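Local coordinates for geranyltranstransferase (Methylococcus capsulatus, PDB 3TS7), which probably condenses isopentenyl diphosphate with allylic diphosphates to make farnesyl diphosphate, using magnesium, at residues Gln17-Ala31 and Met42-Leu56. Sequence-based numbering, arbitrary orientation.
With PO4 (phosphate ion), chain E; PO4 (phosphate ion), chain F.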
ATOM      1  N   GLN B  17      -0.128   2.818 -24.507  1.00 40.37           N
ATOM      2  CA  GLN B  17       1.142   2.527 -23.861  1.00 46.17           C
ATOM      3  C   GLN B  17       2.035   3.770 -23.765  1.00 48.14           C
ATOM      4  O   GLN B  17       2.742   3.945 -22.776  1.00 49.01           O
ATOM      5  CB  GLN B  17       1.864   1.386 -24.572  1.00 40.74           C
ATOM      6  CG  GLN B  17       1.265   0.018 -24.261  1.00 51.60           C
ATOM      7  CD  GLN B  17       1.892  -1.104 -25.073  1.00 62.47           C
ATOM      8  OE1 GLN B  17       2.486  -0.868 -26.122  1.00 57.63           O
ATOM      9  NE2 GLN B  17       1.756  -2.335 -24.590  1.00 65.99           N
ATOM     10  N   GLU B  18       1.988   4.628 -24.781  1.00 47.84           N
ATOM     11  CA  GLU B  18       2.694   5.906 -24.734  1.00 48.38           C
ATOM     12  C   GLU B  18       2.034   6.886 -23.767  1.00 47.25           C
ATOM     13  O   GLU B  18       2.729   7.574 -23.012  1.00 45.21           O
ATOM     14  CB  GLU B  18       2.795   6.513 -26.131  1.00 52.56           C
ATOM     15  CG  GLU B  18       3.796   5.790 -27.038  1.00 56.64           C
ATOM     16  CD  GLU B  18       3.558   6.044 -28.528  1.00 76.73           C
ATOM     17  OE1 GLU B  18       2.750   6.937 -28.876  1.00 78.03           O
ATOM     18  OE2 GLU B  18       4.184   5.341 -29.356  1.00 68.61           O
ATOM     19  N   ARG B  19       0.702   6.932 -23.785  1.00 47.37           N
ATOM     20  CA  ARG B  19      -0.072   7.797 -22.888  1.00 44.47           C
ATOM     21  C   ARG B  19       0.121   7.418 -21.414  1.00 45.61           C
ATOM     22  O   ARG B  19       0.310   8.296 -20.567  1.00 43.04           O
ATOM     23  CB  ARG B  19      -1.552   7.794 -23.256  1.00 42.38           C
ATOM     24  CG  ARG B  19      -2.391   8.685 -22.379  1.00 36.51           C
ATOM     25  CD  ARG B  19      -3.858   8.524 -22.657  1.00 46.27           C
ATOM     26  NE  ARG B  19      -4.627   9.459 -21.839  1.00 40.22           N
ATOM     27  CZ  ARG B  19      -5.280  10.515 -22.305  1.00 50.46           C
ATOM     28  NH1 ARG B  19      -5.287  10.771 -23.610  1.00 45.88           N
ATOM     29  NH2 ARG B  19      -5.943  11.304 -21.464  1.00 40.10           N
ATOM     30  N   VAL B  20       0.104   6.121 -21.107  1.00 39.65           N
ATOM     31  CA  VAL B  20       0.378   5.677 -19.732  1.00 39.11           C
ATOM     32  C   VAL B  20       1.858   5.888 -19.324  1.00 41.30           C
ATOM     33  O   VAL B  20       2.137   6.181 -18.163  1.00 44.66           O
ATOM     34  CB  VAL B  20      -0.080   4.203 -19.481  1.00 41.64           C
ATOM     35  CG1 VAL B  20       0.925   3.217 -20.041  1.00 31.16           C
ATOM     36  CG2 VAL B  20      -0.318   3.953 -17.987  1.00 42.55           C
ATOM     37  N   GLU B  21       2.795   5.754 -20.268  1.00 41.58           N
ATOM     38  CA  GLU B  21       4.208   5.959 -19.969  1.00 42.89           C
ATOM     39  C   GLU B  21       4.453   7.379 -19.450  1.00 43.06           C
ATOM     40  O   GLU B  21       5.198   7.565 -18.480  1.00 45.91           O
ATOM     41  CB  GLU B  21       5.078   5.716 -21.203  1.00 40.83           C
ATOM     42  CG  GLU B  21       6.595   5.775 -20.953  1.00 45.12           C
ATOM     43  CD  GLU B  21       7.137   4.561 -20.209  1.00 61.93           C
ATOM     44  OE1 GLU B  21       8.242   4.666 -19.638  1.00 69.07           O
ATOM     45  OE2 GLU B  21       6.478   3.496 -20.196  1.00 76.06           O
ATOM     46  N   ARG B  22       3.814   8.354 -20.094  1.00 41.39           N
ATOM     47  CA  ARG B  22       3.891   9.765 -19.704  1.00 46.67           C
ATOM     48  C   ARG B  22       3.126  10.043 -18.418  1.00 47.15           C
ATOM     49  O   ARG B  22       3.524  10.898 -17.617  1.00 45.40           O
ATOM     50  CB  ARG B  22       3.346  10.661 -20.815  1.00 46.71           C
ATOM     51  CG  ARG B  22       4.195  10.693 -22.109  1.00 57.59           C
ATOM     52  CD  ARG B  22       3.733  11.797 -23.064  1.00 65.13           C
ATOM     53  NE  ARG B  22       2.275  11.977 -23.047  1.00 86.82           N
ATOM     54  CZ  ARG B  22       1.413  11.408 -23.895  1.00 93.18           C
ATOM     55  NH1 ARG B  22       1.842  10.607 -24.868  1.00 90.72           N
ATOM     56  NH2 ARG B  22       0.105  11.646 -23.772  1.00 71.46           N
ATOM     57  N   ALA B  23       2.031   9.317 -18.214  1.00 42.67           N
ATOM     58  CA  ALA B  23       1.194   9.546 -17.045  1.00 44.30           C
ATOM     59  C   ALA B  23       1.866   8.997 -15.781  1.00 45.07           C
ATOM     60  O   ALA B  23       1.780   9.624 -14.709  1.00 43.21           O
ATOM     61  CB  ALA B  23      -0.213   8.983 -17.246  1.00 41.11           C
ATOM     62  N   LEU B  24       2.571   7.867 -15.926  1.00 39.52           N
ATOM     63  CA  LEU B  24       3.356   7.284 -14.827  1.00 38.35           C
ATOM     64  C   LEU B  24       4.546   8.179 -14.445  1.00 39.09           C
ATOM     65  O   LEU B  24       4.785   8.417 -13.261  1.00 38.38           O
ATOM     66  CB  LEU B  24       3.848   5.866 -15.164  1.00 35.70           C
ATOM     67  CG  LEU B  24       2.775   4.784 -15.357  1.00 36.14           C
ATOM     68  CD1 LEU B  24       3.302   3.638 -16.217  1.00 45.32           C
ATOM     69  CD2 LEU B  24       2.237   4.271 -14.048  1.00 37.43           C
ATOM     70  N   ASP B  25       5.275   8.653 -15.457  1.00 41.55           N
ATOM     71  CA  ASP B  25       6.385   9.601 -15.289  1.00 43.06           C
ATOM     72  C   ASP B  25       5.932  10.877 -14.561  1.00 44.54           C
ATOM     73  O   ASP B  25       6.609  11.342 -13.639  1.00 44.26           O
ATOM     74  CB  ASP B  25       6.997   9.954 -16.653  1.00 48.02           C
ATOM     75  CG  ASP B  25       8.173  10.924 -16.543  1.00 52.65           C
ATOM     76  OD1 ASP B  25       8.959  10.824 -15.579  1.00 54.73           O
ATOM     77  OD2 ASP B  25       8.305  11.792 -17.426  1.00 58.85           O
ATOM     78  N   ALA B  26       4.775  11.408 -14.957  1.00 42.42           N
ATOM     79  CA  ALA B  26       4.198  12.582 -14.317  1.00 46.10           C
ATOM     80  C   ALA B  26       3.804  12.352 -12.851  1.00 50.89           C
ATOM     81  O   ALA B  26       3.761  13.305 -12.074  1.00 47.21           O
ATOM     82  CB  ALA B  26       3.006  13.124 -15.129  1.00 42.96           C
ATOM     83  N   ARG B  27       3.537  11.098 -12.469  1.00 48.73           N
ATOM     84  CA  ARG B  27       3.134  10.785 -11.090  1.00 44.60           C
ATOM     85  C   ARG B  27       4.263  10.176 -10.249  1.00 43.37           C
ATOM     86  O   ARG B  27       4.083   9.908  -9.063  1.00 39.73           O
ATOM     87  CB  ARG B  27       1.890   9.879 -11.075  1.00 38.71           C
ATOM     88  CG  ARG B  27       0.592  10.605 -11.409  1.00 36.69           C
ATOM     89  CD  ARG B  27      -0.475   9.696 -12.010  1.00 45.73           C
ATOM     90  NE  ARG B  27      -1.655  10.465 -12.411  1.00 35.60           N
ATOM     91  CZ  ARG B  27      -1.798  11.061 -13.598  1.00 33.08           C
ATOM     92  NH1 ARG B  27      -0.849  10.964 -14.519  1.00 30.68           N
ATOM     93  NH2 ARG B  27      -2.889  11.757 -13.863  1.00 34.02           N
ATOM     94  N   LEU B  28       5.420   9.938 -10.857  1.00 36.98           N
ATOM     95  CA  LEU B  28       6.538   9.406 -10.094  1.00 40.01           C
ATOM     96  C   LEU B  28       7.445  10.551  -9.626  1.00 43.95           C
ATOM     97  O   LEU B  28       7.777  11.428 -10.427  1.00 44.16           O
ATOM     98  CB  LEU B  28       7.342   8.394 -10.911  1.00 39.90           C
ATOM     99  CG  LEU B  28       6.733   6.984 -11.036  1.00 45.01           C
ATOM    100  CD1 LEU B  28       7.469   6.203 -12.113  1.00 34.28           C
ATOM    101  CD2 LEU B  28       6.748   6.246  -9.710  1.00 41.15           C
ATOM    102  N   PRO B  29       7.840  10.541  -8.336  1.00 44.88           N
ATOM    103  CA  PRO B  29       8.719  11.607  -7.818  1.00 45.65           C
ATOM    104  C   PRO B  29      10.058  11.614  -8.562  1.00 44.52           C
ATOM    105  O   PRO B  29      10.593  10.544  -8.868  1.00 45.50           O
ATOM    106  CB  PRO B  29       8.916  11.228  -6.346  1.00 44.68           C
ATOM    107  CG  PRO B  29       7.797  10.249  -6.027  1.00 50.77           C
ATOM    108  CD  PRO B  29       7.549   9.517  -7.314  1.00 38.36           C
ATOM    109  N   ALA B  30      10.573  12.812  -8.840  1.00 43.81           N
ATOM    110  CA  ALA B  30      11.754  13.022  -9.690  1.00 46.08           C
ATOM    111  C   ALA B  30      13.020  12.274  -9.264  1.00 47.62           C
ATOM    112  O   ALA B  30      13.294  12.107  -8.071  1.00 50.05           O
ATOM    113  CB  ALA B  30      12.055  14.499  -9.803  1.00 42.72           C
ATOM    114  N   ALA B  31      13.789  11.866 -10.269  1.00 48.52           N
ATOM    115  CA  ALA B  31      15.029  11.102 -10.116  1.00 54.52           C
ATOM    116  C   ALA B  31      16.142  11.902  -9.424  1.00 58.89           C
ATOM    117  O   ALA B  31      17.043  11.319  -8.807  1.00 54.89           O
ATOM    118  CB  ALA B  31      15.510  10.618 -11.485  1.00 48.31           C
ATOM    119  N   MET B  42      12.189   3.122  -7.987  1.00 46.86           N
ATOM    120  CA  MET B  42      10.775   3.102  -8.371  1.00 48.38           C
ATOM    121  C   MET B  42      10.601   3.345  -9.863  1.00 45.19           C
ATOM    122  O   MET B  42       9.869   2.615 -10.533  1.00 44.90           O
ATOM    123  CB  MET B  42       9.991   4.157  -7.601  1.00 44.94           C
ATOM    124  CG  MET B  42      10.068   4.009  -6.117  1.00 38.63           C
ATOM    125  SD  MET B  42       9.339   5.467  -5.335  1.00 56.97           S
ATOM    126  CE  MET B  42       7.820   4.746  -4.906  1.00 33.53           C
ATOM    127  N   ARG B  43      11.293   4.360 -10.372  1.00 41.95           N
ATOM    128  CA  ARG B  43      11.301   4.689 -11.798  1.00 45.83           C
ATOM    129  C   ARG B  43      11.915   3.605 -12.683  1.00 48.44           C
ATOM    130  O   ARG B  43      11.475   3.412 -13.812  1.00 46.56           O
ATOM    131  CB  ARG B  43      12.022   6.012 -12.042  1.00 46.91           C
ATOM    132  CG  ARG B  43      11.168   7.205 -11.696  1.00 50.50           C
ATOM    133  CD  ARG B  43      11.928   8.513 -11.729  1.00 41.76           C
ATOM    134  NE  ARG B  43      10.963   9.602 -11.726  1.00 41.54           N
ATOM    135  CZ  ARG B  43      10.447  10.133 -12.829  1.00 32.35           C
ATOM    136  NH1 ARG B  43       9.559  11.107 -12.738  1.00 41.06           N
ATOM    137  NH2 ARG B  43      10.831   9.686 -14.023  1.00 44.32           N
ATOM    138  N   TYR B  44      12.932   2.917 -12.165  1.00 49.42           N
ATOM    139  CA  TYR B  44      13.630   1.852 -12.900  1.00 49.04           C
ATOM    140  C   TYR B  44      12.689   0.677 -13.125  1.00 49.14           C
ATOM    141  O   TYR B  44      12.711   0.046 -14.178  1.00 46.74           O
ATOM    142  CB  TYR B  44      14.848   1.396 -12.107  1.00 47.01           C
ATOM    143  CG  TYR B  44      15.596   0.205 -12.649  1.00 52.11           C
ATOM    144  CD1 TYR B  44      16.678   0.377 -13.519  1.00 53.82           C
ATOM    145  CD2 TYR B  44      15.258  -1.095 -12.252  1.00 59.37           C
ATOM    146  CE1 TYR B  44      17.397  -0.718 -13.993  1.00 54.97           C
ATOM    147  CE2 TYR B  44      15.953  -2.192 -12.738  1.00 57.07           C
ATOM    148  CZ  TYR B  44      17.020  -1.998 -13.607  1.00 64.93           C
ATOM    149  OH  TYR B  44      17.719  -3.086 -14.075  1.00 71.20           O
ATOM    150  N   SER B  45      11.879   0.393 -12.112  1.00 48.23           N
ATOM    151  CA  SER B  45      10.913  -0.688 -12.162  1.00 46.11           C
ATOM    152  C   SER B  45       9.624  -0.336 -12.910  1.00 47.61           C
ATOM    153  O   SER B  45       9.052  -1.192 -13.584  1.00 44.69           O
ATOM    154  CB  SER B  45      10.612  -1.168 -10.759  1.00 46.38           C
ATOM    155  OG  SER B  45      11.769  -1.738 -10.174  1.00 45.34           O
ATOM    156  N   VAL B  46       9.173   0.911 -12.815  1.00 44.36           N
ATOM    157  CA  VAL B  46       7.900   1.290 -13.431  1.00 43.12           C
ATOM    158  C   VAL B  46       8.018   1.682 -14.902  1.00 46.00           C
ATOM    159  O   VAL B  46       7.177   1.301 -15.717  1.00 46.72           O
ATOM    160  CB  VAL B  46       7.188   2.410 -12.634  1.00 41.24           C
ATOM    161  CG1 VAL B  46       5.967   2.957 -13.382  1.00 35.90           C
ATOM    162  CG2 VAL B  46       6.759   1.885 -11.310  1.00 35.48           C
ATOM    163  N   LEU B  47       9.061   2.431 -15.242  1.00 42.94           N
ATOM    164  CA  LEU B  47       9.129   3.061 -16.550  1.00 48.44           C
ATOM    165  C   LEU B  47       9.922   2.234 -17.550  1.00 48.50           C
ATOM    166  O   LEU B  47      10.566   1.248 -17.180  1.00 52.87           O
ATOM    167  CB  LEU B  47       9.705   4.478 -16.436  1.00 50.67           C
ATOM    168  CG  LEU B  47       8.884   5.491 -15.645  1.00 51.21           C
ATOM    169  CD1 LEU B  47       9.671   6.776 -15.456  1.00 54.80           C
ATOM    170  CD2 LEU B  47       7.522   5.769 -16.310  1.00 39.86           C
ATOM    171  N   GLY B  48       9.852   2.637 -18.814  1.00 52.00           N
ATOM    172  CA  GLY B  48      10.595   1.982 -19.897  1.00 58.81           C
ATOM    173  C   GLY B  48       9.862   0.820 -20.548  1.00 65.79           C
ATOM    174  O   GLY B  48      10.492  -0.081 -21.105  1.00 68.50           O
ATOM    175  N   GLY B  49       8.533   0.836 -20.483  1.00 64.17           N
ATOM    176  CA  GLY B  49       7.724  -0.201 -21.120  1.00 65.65           C
ATOM    177  C   GLY B  49       7.283  -1.339 -20.210  1.00 67.09           C
ATOM    178  O   GLY B  49       7.303  -1.232 -18.978  1.00 68.08           O
ATOM    179  N   GLY B  50       6.916  -2.450 -20.839  1.00 64.40           N
ATOM    180  CA  GLY B  50       6.143  -3.507 -20.198  1.00 55.07           C
ATOM    181  C   GLY B  50       4.842  -3.566 -20.969  1.00 54.67           C
ATOM    182  O   GLY B  50       4.517  -2.632 -21.707  1.00 53.19           O
ATOM    183  N   LYS B  51       4.087  -4.647 -20.805  1.00 52.77           N
ATOM    184  CA  LYS B  51       2.863  -4.841 -21.586  1.00 47.91           C
ATOM    185  C   LYS B  51       1.734  -3.861 -21.251  1.00 45.95           C
ATOM    186  O   LYS B  51       0.900  -3.574 -22.112  1.00 47.73           O
ATOM    187  CB  LYS B  51       2.370  -6.284 -21.473  1.00 48.25           C
ATOM    188  CG  LYS B  51       3.401  -7.329 -21.878  1.00 62.02           C
ATOM    189  CD  LYS B  51       2.781  -8.727 -21.880  1.00 77.26           C
ATOM    190  CE  LYS B  51       3.823  -9.807 -21.611  1.00 77.87           C
ATOM    191  NZ  LYS B  51       4.102  -9.939 -20.151  1.00 77.72           N
ATOM    192  N   ARG B  52       1.731  -3.337 -20.020  1.00 41.20           N
ATOM    193  CA  ARG B  52       0.691  -2.402 -19.530  1.00 38.93           C
ATOM    194  C   ARG B  52      -0.714  -2.985 -19.655  1.00 42.75           C
ATOM    195  O   ARG B  52      -1.656  -2.279 -20.026  1.00 35.06           O
ATOM    196  CB  ARG B  52       0.756  -1.020 -20.221  1.00 37.57           C
ATOM    197  CG  ARG B  52       2.138  -0.398 -20.309  1.00 38.19           C
ATOM    198  CD  ARG B  52       2.728  -0.143 -18.936  1.00 45.15           C
ATOM    199  NE  ARG B  52       3.926   0.691 -18.985  1.00 46.61           N
ATOM    200  CZ  ARG B  52       4.784   0.839 -17.976  1.00 44.17           C
ATOM    201  NH1 ARG B  52       4.593   0.205 -16.827  1.00 33.51           N
ATOM    202  NH2 ARG B  52       5.846   1.621 -18.119  1.00 47.11           N
ATOM    203  N   MET B  53      -0.850  -4.273 -19.335  1.00 38.34           N
ATOM    204  CA  MET B  53      -2.114  -4.970 -19.535  1.00 37.06           C
ATOM    205  C   MET B  53      -3.226  -4.345 -18.697  1.00 38.06           C
ATOM    206  O   MET B  53      -4.348  -4.140 -19.178  1.00 32.79           O
ATOM    207  CB  MET B  53      -1.974  -6.452 -19.171  1.00 36.80           C
ATOM    208  CG  MET B  53      -3.174  -7.296 -19.633  1.00 48.73           C
ATOM    209  SD  MET B  53      -3.731  -8.601 -18.518  1.00 58.36           S
ATOM    210  CE  MET B  53      -2.225  -9.456 -18.079  1.00 47.90           C
ATOM    211  N   ARG B  54      -2.921  -4.058 -17.435  1.00 33.84           N
ATOM    212  CA  ARG B  54      -3.943  -3.482 -16.558  1.00 31.51           C
ATOM    213  C   ARG B  54      -4.422  -2.069 -16.967  1.00 30.99           C
ATOM    214  O   ARG B  54      -5.634  -1.831 -16.962  1.00 36.70           O
ATOM    215  CB  ARG B  54      -3.557  -3.615 -15.082  1.00 37.24           C
ATOM    216  CG  ARG B  54      -3.571  -5.058 -14.621  1.00 35.82           C
ATOM    217  CD  ARG B  54      -2.476  -5.324 -13.629  1.00 41.70           C
ATOM    218  NE  ARG B  54      -2.275  -6.757 -13.456  1.00 39.61           N
ATOM    219  CZ  ARG B  54      -1.423  -7.484 -14.160  1.00 33.82           C
ATOM    220  NH1 ARG B  54      -1.325  -8.779 -13.917  1.00 39.39           N
ATOM    221  NH2 ARG B  54      -0.666  -6.928 -15.093  1.00 39.35           N
ATOM    222  N   PRO B  55      -3.493  -1.140 -17.312  1.00 35.84           N
ATOM    223  CA  PRO B  55      -3.888   0.136 -17.919  1.00 37.07           C
ATOM    224  C   PRO B  55      -4.667  -0.006 -19.215  1.00 33.69           C
ATOM    225  O   PRO B  55      -5.603   0.750 -19.431  1.00 37.43           O
ATOM    226  CB  PRO B  55      -2.541   0.800 -18.225  1.00 34.24           C
ATOM    227  CG  PRO B  55      -1.701   0.363 -17.098  1.00 39.44           C
ATOM    228  CD  PRO B  55      -2.077  -1.084 -16.893  1.00 34.04           C
ATOM    229  N   LEU B  56      -4.269  -0.948 -20.072  1.00 40.43           N
ATOM    230  CA  LEU B  56      -4.999  -1.180 -21.330  1.00 38.56           C
ATOM    231  C   LEU B  56      -6.434  -1.560 -21.028  1.00 35.93           C
ATOM    232  O   LEU B  56      -7.353  -1.011 -21.628  1.00 31.11           O
ATOM    233  CB  LEU B  56      -4.338  -2.258 -22.174  1.00 36.51           C
ATOM    234  CG  LEU B  56      -3.021  -1.905 -22.859  1.00 45.33           C
ATOM    235  CD1 LEU B  56      -2.397  -3.162 -23.456  1.00 46.16           C
ATOM    236  CD2 LEU B  56      -3.212  -0.836 -23.902  1.00 41.15           C
TER
HETATM  237  P   PO4 E 323       1.458  -9.703 -16.791  1.00 76.11           P
HETATM  238  O1  PO4 E 323       2.749  -9.309 -16.106  1.00 77.88           O
HETATM  239  O2  PO4 E 323       0.988  -8.603 -17.712  1.00 77.28           O
HETATM  240  O3  PO4 E 323       1.688 -10.938 -17.617  1.00 70.24           O
HETATM  241  O4  PO4 E 323       0.415  -9.972 -15.734  1.00 62.99           O
HETATM  242  P   PO4 F 324       4.538  -6.620 -17.182  1.00 79.55           P
HETATM  243  O1  PO4 F 324       3.713  -5.533 -16.546  1.00 78.79           O
HETATM  244  O2  PO4 F 324       3.703  -7.348 -18.206  1.00 95.65           O
HETATM  245  O3  PO4 F 324       5.727  -6.011 -17.885  1.00 88.82           O
HETATM  246  O4  PO4 F 324       5.009  -7.570 -16.115  1.00 77.12           O
HETATM  247  O   HOH W   1       4.125   2.219 -21.223  1.00 46.92           O
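Leu-28 CD1 lies 3.8 Å from Val-46 CG1 and also meets Leu-47 CG, while Leu-24 CB reaches Leu-47 CD2; Leu-24 of helix 5-27 and Leu-28 just beyond it thus pack branched, apolar ends on Val-46, last in helix 36-46, and on Leu-47 after it. Further along, Val-20 CG2 packs on Pro-55 CB at 3.9 Å. Leu-24 CD1 sits 3.6 Å from Arg-52 CZ, over the centre of one guanidinium face. Arg-52 NH1 and NH2 both grip Val-46 O, and NH1 also forms a salt bridge with Glu-80. The linking loop carries the Gly-Gly-Lys-Arg sequence of the trans-prenyltransferases, which have the all-alpha isoprenoid synthase fold. Gly-48, Gly-49 and Gly-50 adopt backbone angles that would press a CB against the preceding carbonyl. Lys-51 NZ bonds one phosphate ion and Arg-54 NH1 another, consistent with a diphosphate site. Glu-21 turns about CB-CG (chi2 74°), facing both oxygens to the loop: OE1 accepts from Gly-48 N (2.7 Å) on its syn lone pair; OE2 salt-bridges Arg-52 NH2 (2.9 Å), syn but 31° out of plane, and a water links OE2, Gln-17 O and Arg-52 NE. Outermost, extended Arg-43 salt-bridges Asp-25 OD1 end-on through NH1 and NH2, planes perpendicular; NH1 also donates to Leu-28 O and NE to Pro-29 O (3.0 Å), one guanidinium joining carboxylate and two carbonyls.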